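Local coordinates for protein cephalosporin acylase (Bacillus halodurans, PDB 2NLZ) that probably acts as an acylase or gamma-glutamyltranspeptidase-like amidohydrolase of the Ntn-hydrolase clan, although its natural substrate and function are not established, at residues Gly271-Ala279 with Gly441-Met449. The protein carries 1 engineered substitution. Sequence-based numbering, arbitrary orientation.
Sequences GQGLVALEA and GFMQPQGHM
With CG set between its backbone N and carbonyl carbon (chi1 74°) and the chain extended beyond, Gln272 runs out just ahead of helix 274-283 and crosses the ring of Pro445 at about a right angle. Pro445 CG sits over the flat face of the terminal amide, 3.6 Å from Gln272 CD, with Pro445 CD beside it. The amide reaches toward the turn before helix 444-457, near Gly441 O and the ring of Phe442. Shortened to an alanine here, the side chain would no longer lie over Pro445, and a gap would probably open beside CG and CD of that ring. The remainder of the proline is taken up by the first helical turn of the partner: Val275 CG1, anti to the backbone N, sits 3.8 Å from Pro445 CB, which also lies 3.8 Å from the backbone N of Ala276. Pro445 and Ala276 mark the nearest approach of the backbones, their CA atoms 4.6 Å apart. The axes of segments 274-279 and 444-449 come within 8.3 Å at an angle of 42°, so the two run in broadly the same direction; their helices belong to the helical layer packed on the beta-sheet core, as in the layered fold of Ntn hydrolases. The short side chain of Ala276 is consistent with this closeness; its CB meets His448 CB at 3.8 Å, while the imidazole turns toward strands 262-266 and 431-438, where ND1 is hydrogen-bonded to Glu266 and the ring packs edge-to-face with Phe436. About a turn beyond Ala276, Ala279 CB meets Met449 SD at 3.8 Å, a sulfur-to-methyl contact bordered by Met304 of helix 294-314. Within segment 441-449, Gln446 NE2 donates a nearly straight hydrogen bond (163°) to Phe442 O, tying the helix to the turn that precedes it.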
# COMPACT_ATOMS: atom_id res chain seq x y z
N GLY D 271 16.67 -26.60 -25.57
CA GLY D 271 15.93 -25.67 -24.70
C GLY D 271 16.56 -25.51 -23.33
O GLY D 271 17.23 -26.42 -22.84
N GLN D 272 16.32 -24.35 -22.71
CA GLN D 272 17.02 -23.97 -21.47
C GLN D 272 16.26 -24.31 -20.18
O GLN D 272 16.67 -23.87 -19.09
CB GLN D 272 17.41 -22.48 -21.49
CG GLN D 272 16.25 -21.49 -21.29
CD GLN D 272 16.70 -20.09 -20.93
OE1 GLN D 272 16.10 -19.11 -21.36
NE2 GLN D 272 17.75 -19.99 -20.13
N GLY D 273 15.19 -25.09 -20.30
CA GLY D 273 14.37 -25.47 -19.15
C GLY D 273 15.15 -26.16 -18.05
O GLY D 273 14.80 -26.09 -16.87
N LEU D 274 16.21 -26.84 -18.46
CA LEU D 274 17.21 -27.43 -17.57
C LEU D 274 17.53 -26.54 -16.36
O LEU D 274 17.64 -27.03 -15.24
CB LEU D 274 18.48 -27.67 -18.39
CG LEU D 274 19.54 -28.66 -17.93
CD1 LEU D 274 20.36 -28.11 -16.78
CD2 LEU D 274 18.85 -29.93 -17.56
N VAL D 275 17.69 -25.24 -16.62
CA VAL D 275 18.09 -24.27 -15.60
C VAL D 275 17.09 -24.22 -14.46
O VAL D 275 17.47 -24.31 -13.30
CB VAL D 275 18.27 -22.86 -16.20
CG1 VAL D 275 18.57 -21.84 -15.11
CG2 VAL D 275 19.39 -22.86 -17.23
N ALA D 276 15.81 -24.11 -14.80
CA ALA D 276 14.75 -24.15 -13.80
C ALA D 276 14.86 -25.39 -12.94
O ALA D 276 14.88 -25.31 -11.72
CB ALA D 276 13.38 -24.10 -14.47
N LEU D 277 14.96 -26.54 -13.61
CA LEU D 277 15.10 -27.85 -12.99
C LEU D 277 16.28 -27.98 -12.01
O LEU D 277 16.11 -28.40 -10.86
CB LEU D 277 15.18 -28.92 -14.08
CG LEU D 277 13.92 -29.72 -14.40
CD1 LEU D 277 12.67 -28.94 -14.15
CD2 LEU D 277 13.94 -30.20 -15.83
N GLU D 278 17.47 -27.60 -12.47
CA GLU D 278 18.66 -27.61 -11.63
C GLU D 278 18.52 -26.65 -10.44
O GLU D 278 18.84 -27.02 -9.30
CB GLU D 278 19.90 -27.26 -12.46
CG GLU D 278 21.20 -27.34 -11.68
CD GLU D 278 22.38 -26.84 -12.48
OE1 GLU D 278 22.34 -26.87 -13.73
OE2 GLU D 278 23.36 -26.41 -11.86
N ALA D 279 18.04 -25.44 -10.70
CA ALA D 279 17.78 -24.48 -9.63
C ALA D 279 16.83 -25.06 -8.59
O ALA D 279 17.15 -25.06 -7.40
CB ALA D 279 17.25 -23.17 -10.18
N GLY D 441 12.43 -14.21 -22.37
CA GLY D 441 13.85 -14.38 -22.67
C GLY D 441 14.60 -15.14 -21.58
O GLY D 441 14.30 -16.30 -21.31
N PHE D 442 15.57 -14.47 -20.96
CA PHE D 442 16.37 -15.08 -19.89
C PHE D 442 15.70 -14.99 -18.50
O PHE D 442 16.21 -15.52 -17.52
CB PHE D 442 17.77 -14.49 -19.85
CG PHE D 442 18.63 -14.90 -21.02
CD1 PHE D 442 18.80 -14.06 -22.12
CD2 PHE D 442 19.27 -16.14 -21.02
CE1 PHE D 442 19.61 -14.44 -23.20
CE2 PHE D 442 20.07 -16.53 -22.09
CZ PHE D 442 20.24 -15.67 -23.18
N MET D 443 14.55 -14.31 -18.44
CA MET D 443 13.68 -14.35 -17.27
C MET D 443 13.05 -15.74 -17.10
O MET D 443 12.72 -16.16 -15.98
CB MET D 443 12.59 -13.27 -17.39
CG MET D 443 11.34 -13.46 -16.50
SD MET D 443 11.61 -12.91 -14.81
CE MET D 443 10.16 -13.56 -13.98
N GLN D 444 12.91 -16.45 -18.22
CA GLN D 444 12.05 -17.64 -18.28
C GLN D 444 12.26 -18.69 -17.18
O GLN D 444 11.31 -18.99 -16.44
CB GLN D 444 12.02 -18.25 -19.69
CG GLN D 444 11.30 -17.34 -20.69
CD GLN D 444 10.70 -18.06 -21.88
OE1 GLN D 444 10.81 -17.60 -23.01
NE2 GLN D 444 10.06 -19.19 -21.63
N PRO D 445 13.49 -19.20 -17.03
CA PRO D 445 13.68 -20.19 -15.96
C PRO D 445 13.42 -19.61 -14.56
O PRO D 445 12.88 -20.32 -13.69
CB PRO D 445 15.14 -20.59 -16.12
CG PRO D 445 15.52 -20.19 -17.50
CD PRO D 445 14.74 -18.96 -17.77
N GLN D 446 13.79 -18.34 -14.37
CA GLN D 446 13.58 -17.65 -13.10
C GLN D 446 12.09 -17.53 -12.79
O GLN D 446 11.68 -17.73 -11.63
CB GLN D 446 14.25 -16.28 -13.13
CG GLN D 446 15.66 -16.34 -13.73
CD GLN D 446 16.46 -15.06 -13.51
OE1 GLN D 446 16.57 -14.55 -12.38
NE2 GLN D 446 17.05 -14.56 -14.59
N GLY D 447 11.30 -17.25 -13.82
CA GLY D 447 9.84 -17.23 -13.70
C GLY D 447 9.23 -18.60 -13.45
O GLY D 447 8.23 -18.73 -12.74
N HIS D 448 9.83 -19.62 -14.05
CA HIS D 448 9.46 -21.01 -13.79
C HIS D 448 9.75 -21.38 -12.33
O HIS D 448 8.94 -22.03 -11.68
CB HIS D 448 10.21 -21.95 -14.74
CG HIS D 448 9.60 -22.05 -16.10
ND1 HIS D 448 9.59 -23.23 -16.82
CD2 HIS D 448 8.96 -21.14 -16.88
CE1 HIS D 448 8.99 -23.03 -17.98
NE2 HIS D 448 8.60 -21.77 -18.04
N MET D 449 10.90 -20.96 -11.82
CA MET D 449 11.24 -21.27 -10.44
C MET D 449 10.27 -20.58 -9.49
O MET D 449 9.85 -21.17 -8.50
CB MET D 449 12.68 -20.88 -10.08
CG MET D 449 13.16 -21.56 -8.81
SD MET D 449 14.78 -21.10 -8.10
CE MET D 449 14.56 -19.35 -8.01